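PDB 6EUD: ATP-dependent RNA helicase HrpB from Escherichia coli, which hydrolyses ATP to ADP and phosphate, binds single-stranded RNA and belongs to the DEAH/RHA group of RNA helicases. Local coordinates for residues L638-A643 and Q700-E705; L647-W652 and Q748-L753. All coordinates share one frame; numbering follows the deposited sequence.

The two contacts lie side by side in the C-terminal part of the chain, with centres about 8 Å apart. Their segments alternate in sequence: 638-643, 647-652, 700-705, 748-753. Helix 631-646 carries the first segment of contact 1 and runs straight into the loop of contact 2. Helix 696-705 supplies the other half of contact 1, and its last residue, Glu-705, touches contact 2 through a probable hydrogen bond from Gln-748 N. Helix 631-646 and its following loop are thus joined to a later helix and to a hairpin of the C-terminal mixed sheet, far from the nucleotide site and the DEFH box.

Contact 1: L638-A643 and Q700-E705; sequences LRLLCA and QRLDSE
Leu-702 reaches from helix 696-705 into the flank of helix 631-646, where it meets Arg-639, Leu-640 and Ala-643. The motif is a perpendicular helix pair: the short segments cross at 90° with axes 11.1 Å apart, a wide spacing bridged by side chains. The closest pair of CA atoms across the two segments is that of Ala-643 and Leu-702, 7.5 Å apart.

The packed part is apolar and buried. With CG of Leu-702 anti to the backbone N (chi1 -169°), the branch points at helix 631-646, and its two methyls part there. CD1 lies against Ala-643 CB at 4.0 Å, while CD2 meets Leu-640 CD2 at 3.8 Å, the two leucine side chains running at about a right angle. The same CD2 also sits over one face of the Arg-639 guanidinium, toward its rim, so the leucine is held between aliphatic groups and a flat cation. Cut back to an alanine, this position would probably leave a gap between the helices, with Leu-640 CD2 and Ala-643 CB short of their partner and that guanidinium face without its methyl cover.

The looser side is polar, where the buried Arg-639 meets the partly exposed Asp-703 and a water. NE of Arg-639 is hydrogen-bonded to Leu-706 O, just beyond the end of helix 696-705. Leu-702 O and Asp-703 OD1 both lie at the guanidinium edge, in its plane. The salt bridge from NH2 of Arg-639 to OD1 of Asp-703 is long, 3.6 Å, although the two flat groups are nearly coplanar; the other carboxylate oxygen, OD2, pairs with Arg-691. A water spans the long bridge, accepting from Arg-639 NH2 at 3.3 Å and donating to Asp-703 OD1 at 2.6 Å.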
# COMPACT_ATOMS: atom_id res chain seq x y z
N LEU A 638 20.77 4.10 -28.48
CA LEU A 638 21.70 3.27 -27.73
C LEU A 638 22.75 4.12 -26.99
O LEU A 638 23.11 3.82 -25.84
CB LEU A 638 22.37 2.26 -28.67
CG LEU A 638 21.45 1.15 -29.19
CD1 LEU A 638 22.11 0.28 -30.26
CD2 LEU A 638 21.01 0.30 -28.02
N ARG A 639 23.24 5.19 -27.61
CA ARG A 639 24.19 6.07 -26.93
C ARG A 639 23.57 6.73 -25.72
O ARG A 639 24.24 6.92 -24.69
CB ARG A 639 24.72 7.12 -27.90
CG ARG A 639 25.72 6.52 -28.88
CD ARG A 639 25.88 7.38 -30.12
NE ARG A 639 26.48 8.66 -29.76
CZ ARG A 639 26.31 9.77 -30.45
NH1 ARG A 639 25.55 9.74 -31.55
NH2 ARG A 639 26.86 10.90 -30.04
N LEU A 640 22.28 7.07 -25.81
CA LEU A 640 21.56 7.63 -24.66
C LEU A 640 21.44 6.61 -23.52
O LEU A 640 21.59 6.95 -22.35
CB LEU A 640 20.18 8.13 -25.09
CG LEU A 640 20.28 9.43 -25.90
CD1 LEU A 640 18.93 9.82 -26.52
CD2 LEU A 640 20.86 10.54 -25.01
N LEU A 641 21.19 5.35 -23.88
CA LEU A 641 21.12 4.29 -22.90
C LEU A 641 22.47 4.14 -22.21
O LEU A 641 22.51 4.04 -20.98
CB LEU A 641 20.73 2.95 -23.53
CG LEU A 641 19.30 2.75 -24.01
CD1 LEU A 641 19.12 1.35 -24.63
CD2 LEU A 641 18.31 2.98 -22.87
N CYS A 642 23.56 4.13 -22.99
CA CYS A 642 24.91 3.93 -22.44
C CYS A 642 25.36 5.11 -21.58
O CYS A 642 25.95 4.90 -20.53
CB CYS A 642 25.92 3.67 -23.55
SG CYS A 642 25.62 2.06 -24.30
N ALA A 643 25.08 6.33 -22.02
CA ALA A 643 25.37 7.54 -21.22
C ALA A 643 24.76 7.45 -19.83
O ALA A 643 25.39 7.86 -18.85
CB ALA A 643 24.85 8.79 -21.93
N GLN A 700 26.25 18.58 -26.69
CA GLN A 700 27.70 18.73 -26.82
C GLN A 700 28.41 17.66 -26.00
O GLN A 700 29.37 17.05 -26.48
CB GLN A 700 28.18 20.11 -26.36
CG GLN A 700 27.59 21.25 -27.13
CD GLN A 700 27.87 21.16 -28.61
OE1 GLN A 700 26.95 21.20 -29.43
NE2 GLN A 700 29.14 21.04 -28.97
N ARG A 701 27.94 17.45 -24.78
CA ARG A 701 28.47 16.40 -23.90
C ARG A 701 28.36 15.01 -24.55
O ARG A 701 29.33 14.26 -24.60
CB ARG A 701 27.76 16.43 -22.55
CG ARG A 701 28.50 15.71 -21.43
CD ARG A 701 27.80 15.90 -20.09
NE ARG A 701 27.52 17.31 -19.79
CZ ARG A 701 28.41 18.16 -19.26
NH1 ARG A 701 29.65 17.75 -19.00
NH2 ARG A 701 28.06 19.41 -19.01
N LEU A 702 27.18 14.66 -25.06
CA LEU A 702 27.01 13.38 -25.71
C LEU A 702 27.89 13.26 -26.98
O LEU A 702 28.52 12.22 -27.22
CB LEU A 702 25.55 13.14 -26.07
CG LEU A 702 25.26 11.70 -26.51
CD1 LEU A 702 25.44 10.73 -25.34
CD2 LEU A 702 23.88 11.58 -27.10
N ASP A 703 27.97 14.31 -27.78
CA ASP A 703 28.81 14.26 -28.99
C ASP A 703 30.28 14.07 -28.65
O ASP A 703 31.06 13.52 -29.42
CB ASP A 703 28.65 15.52 -29.84
CG ASP A 703 27.38 15.50 -30.68
OD1 ASP A 703 26.72 14.44 -30.75
OD2 ASP A 703 27.04 16.55 -31.28
N SER A 704 30.67 14.54 -27.48
CA SER A 704 32.06 14.49 -27.06
C SER A 704 32.41 13.23 -26.23
O SER A 704 33.47 12.63 -26.42
CB SER A 704 32.40 15.74 -26.25
OG SER A 704 33.69 15.58 -25.70
N GLU A 705 31.52 12.84 -25.32
CA GLU A 705 31.81 11.76 -24.40
C GLU A 705 31.41 10.40 -24.94
O GLU A 705 32.03 9.39 -24.59
CB GLU A 705 31.13 11.99 -23.05
CG GLU A 705 31.65 13.21 -22.31
CD GLU A 705 33.17 13.24 -22.25
OE1 GLU A 705 33.80 12.18 -22.06
OE2 GLU A 705 33.75 14.35 -22.39
O HOH W 1 27.33 12.76 -32.69

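Contact 2: L647-W652 and Q748-L753; sequences LPEYDW and QGRVPL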
# COMPACT_ATOMS: atom_id res chain seq x y z
N LEU A 647 27.72 7.67 -17.55
CA LEU A 647 27.75 9.05 -17.08
C LEU A 647 26.48 9.37 -16.29
O LEU A 647 25.73 10.28 -16.65
CB LEU A 647 27.92 10.02 -18.26
CG LEU A 647 29.17 9.82 -19.14
CD1 LEU A 647 29.25 10.83 -20.28
CD2 LEU A 647 30.43 9.87 -18.33
N PRO A 648 26.24 8.63 -15.19
CA PRO A 648 24.95 8.74 -14.48
C PRO A 648 24.85 10.02 -13.65
O PRO A 648 23.79 10.30 -13.11
CB PRO A 648 24.97 7.52 -13.56
CG PRO A 648 26.46 7.40 -13.18
CD PRO A 648 27.19 7.75 -14.48
N GLU A 649 25.93 10.78 -13.51
CA GLU A 649 25.81 12.04 -12.77
C GLU A 649 25.01 13.08 -13.56
O GLU A 649 24.65 14.12 -13.02
CB GLU A 649 27.18 12.61 -12.39
CG GLU A 649 28.07 12.94 -13.55
CD GLU A 649 29.00 11.79 -13.93
OE1 GLU A 649 30.22 12.05 -14.06
OE2 GLU A 649 28.52 10.66 -14.11
N TYR A 650 24.71 12.81 -14.83
CA TYR A 650 23.90 13.74 -15.62
C TYR A 650 22.48 13.23 -15.82
O TYR A 650 22.21 12.04 -15.64
CB TYR A 650 24.55 14.02 -16.97
CG TYR A 650 25.98 14.44 -16.84
CD1 TYR A 650 26.30 15.71 -16.37
CD2 TYR A 650 27.01 13.57 -17.16
CE1 TYR A 650 27.60 16.09 -16.26
CE2 TYR A 650 28.31 13.96 -17.04
CZ TYR A 650 28.61 15.22 -16.59
OH TYR A 650 29.93 15.60 -16.46
N ASP A 651 21.57 14.12 -16.20
CA ASP A 651 20.18 13.74 -16.34
C ASP A 651 19.84 13.33 -17.77
O ASP A 651 19.26 14.10 -18.52
CB ASP A 651 19.26 14.88 -15.89
CG ASP A 651 19.32 15.11 -14.40
OD1 ASP A 651 19.29 14.11 -13.64
OD2 ASP A 651 19.42 16.28 -13.98
N TRP A 652 20.20 12.11 -18.13
CA TRP A 652 19.90 11.61 -19.46
C TRP A 652 18.45 11.16 -19.51
O TRP A 652 17.93 10.60 -18.54
CB TRP A 652 20.86 10.46 -19.85
CG TRP A 652 22.30 10.80 -19.64
CD1 TRP A 652 23.05 10.50 -18.54
CD2 TRP A 652 23.15 11.56 -20.51
NE1 TRP A 652 24.32 11.01 -18.68
CE2 TRP A 652 24.40 11.66 -19.88
CE3 TRP A 652 22.97 12.16 -21.76
CZ2 TRP A 652 25.48 12.33 -20.46
CZ3 TRP A 652 24.03 12.82 -22.33
CH2 TRP A 652 25.28 12.91 -21.68
N GLN A 748 34.36 10.16 -20.51
CA GLN A 748 35.27 10.76 -19.53
C GLN A 748 36.34 9.78 -19.07
O GLN A 748 36.69 9.75 -17.88
CB GLN A 748 34.48 11.31 -18.33
CG GLN A 748 33.47 12.39 -18.74
CD GLN A 748 32.68 12.98 -17.59
OE1 GLN A 748 32.99 12.76 -16.42
NE2 GLN A 748 31.63 13.72 -17.93
N GLY A 749 36.85 8.96 -19.99
CA GLY A 749 37.92 8.02 -19.65
C GLY A 749 37.50 6.76 -18.90
O GLY A 749 38.33 5.98 -18.46
N ARG A 750 36.20 6.54 -18.77
CA ARG A 750 35.67 5.45 -17.96
C ARG A 750 35.52 4.11 -18.68
O ARG A 750 35.47 3.05 -18.04
CB ARG A 750 34.32 5.87 -17.38
CG ARG A 750 34.40 6.98 -16.35
CD ARG A 750 33.01 7.50 -15.97
NE ARG A 750 33.13 8.65 -15.07
CZ ARG A 750 32.12 9.38 -14.62
NH1 ARG A 750 30.86 9.08 -14.95
NH2 ARG A 750 32.36 10.41 -13.82
N VAL A 751 35.43 4.14 -20.00
CA VAL A 751 35.09 2.95 -20.75
C VAL A 751 36.03 2.74 -21.92
O VAL A 751 35.98 3.48 -22.90
CB VAL A 751 33.63 3.02 -21.28
CG1 VAL A 751 33.30 1.77 -22.11
CG2 VAL A 751 32.65 3.20 -20.13
N PRO A 752 36.86 1.71 -21.84
CA PRO A 752 37.75 1.44 -22.98
C PRO A 752 36.96 0.88 -24.15
O PRO A 752 36.01 0.11 -23.96
CB PRO A 752 38.76 0.43 -22.42
CG PRO A 752 38.00 -0.27 -21.29
CD PRO A 752 36.98 0.70 -20.76
N LEU A 753 37.33 1.28 -25.37
CA LEU A 753 36.73 0.72 -26.57
C LEU A 753 37.23 -0.70 -26.82
O LEU A 753 38.41 -0.99 -26.69
CB LEU A 753 37.02 1.60 -27.79
CG LEU A 753 36.35 2.97 -27.71
CD1 LEU A 753 36.77 3.79 -28.87
CD2 LEU A 753 34.83 2.81 -27.70
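Glu-649 and Arg-750 meet head-on in a salt bridge, their side chains coming from opposite directions. The guanidinium grips the carboxylate end-on, through both terminal nitrogens. Arg-750 NH1 gives a nearly straight bond (173°) to the syn lone pair of Glu-649 OE2, 2.9 Å away, and OE2 lies in the guanidinium plane. Arg-750 NH2 reaches Glu-649 OE1 at 2.7 Å but tilts out of both planes, and a weak third bond runs from NH1 to the same OE1. Glu-649 CG is wedged between its own backbone N and carbonyl carbon (chi1 61°); the chain then bends at chi2, and CG lies over one face of the Tyr-650 ring, toward its rim. NH1 of Arg-750 also bonds to Trp-646 O, so the arginine ties to the end of helix 631-646 as well.

The second polar link joins amide to phenol: Gln-748 NE2 donates to Tyr-650 OH at 2.9 Å. The hydroxyl lies near the amide plane, while ring and amide planes stand 74° apart. At this surface contact Gln-748 OE1 lies over one face of the Arg-750 guanidinium, toward its rim. Gln-748 sits in the loop of a beta hairpin between strands 745-746 and 751-758, and Arg-750 just after it, at a classic beta bulge where it and Val-751 both face Ile-746.

Van der Waals contact is slighter: a methyl, Leu-647 CD2, lies 3.5 Å from Arg-750 NH1 and also touches the amide carbon of Gln-748. Pro-648 CD adds a looser touch on the same NH1.

Bonds within the loop 647-652, a type I beta turn from Leu-647 to Tyr-650, meet at Leu-647 O. It accepts from Tyr-650 N and, on the opposite face of its plane, from the indole NE1 of Trp-652 at 2.6 Å.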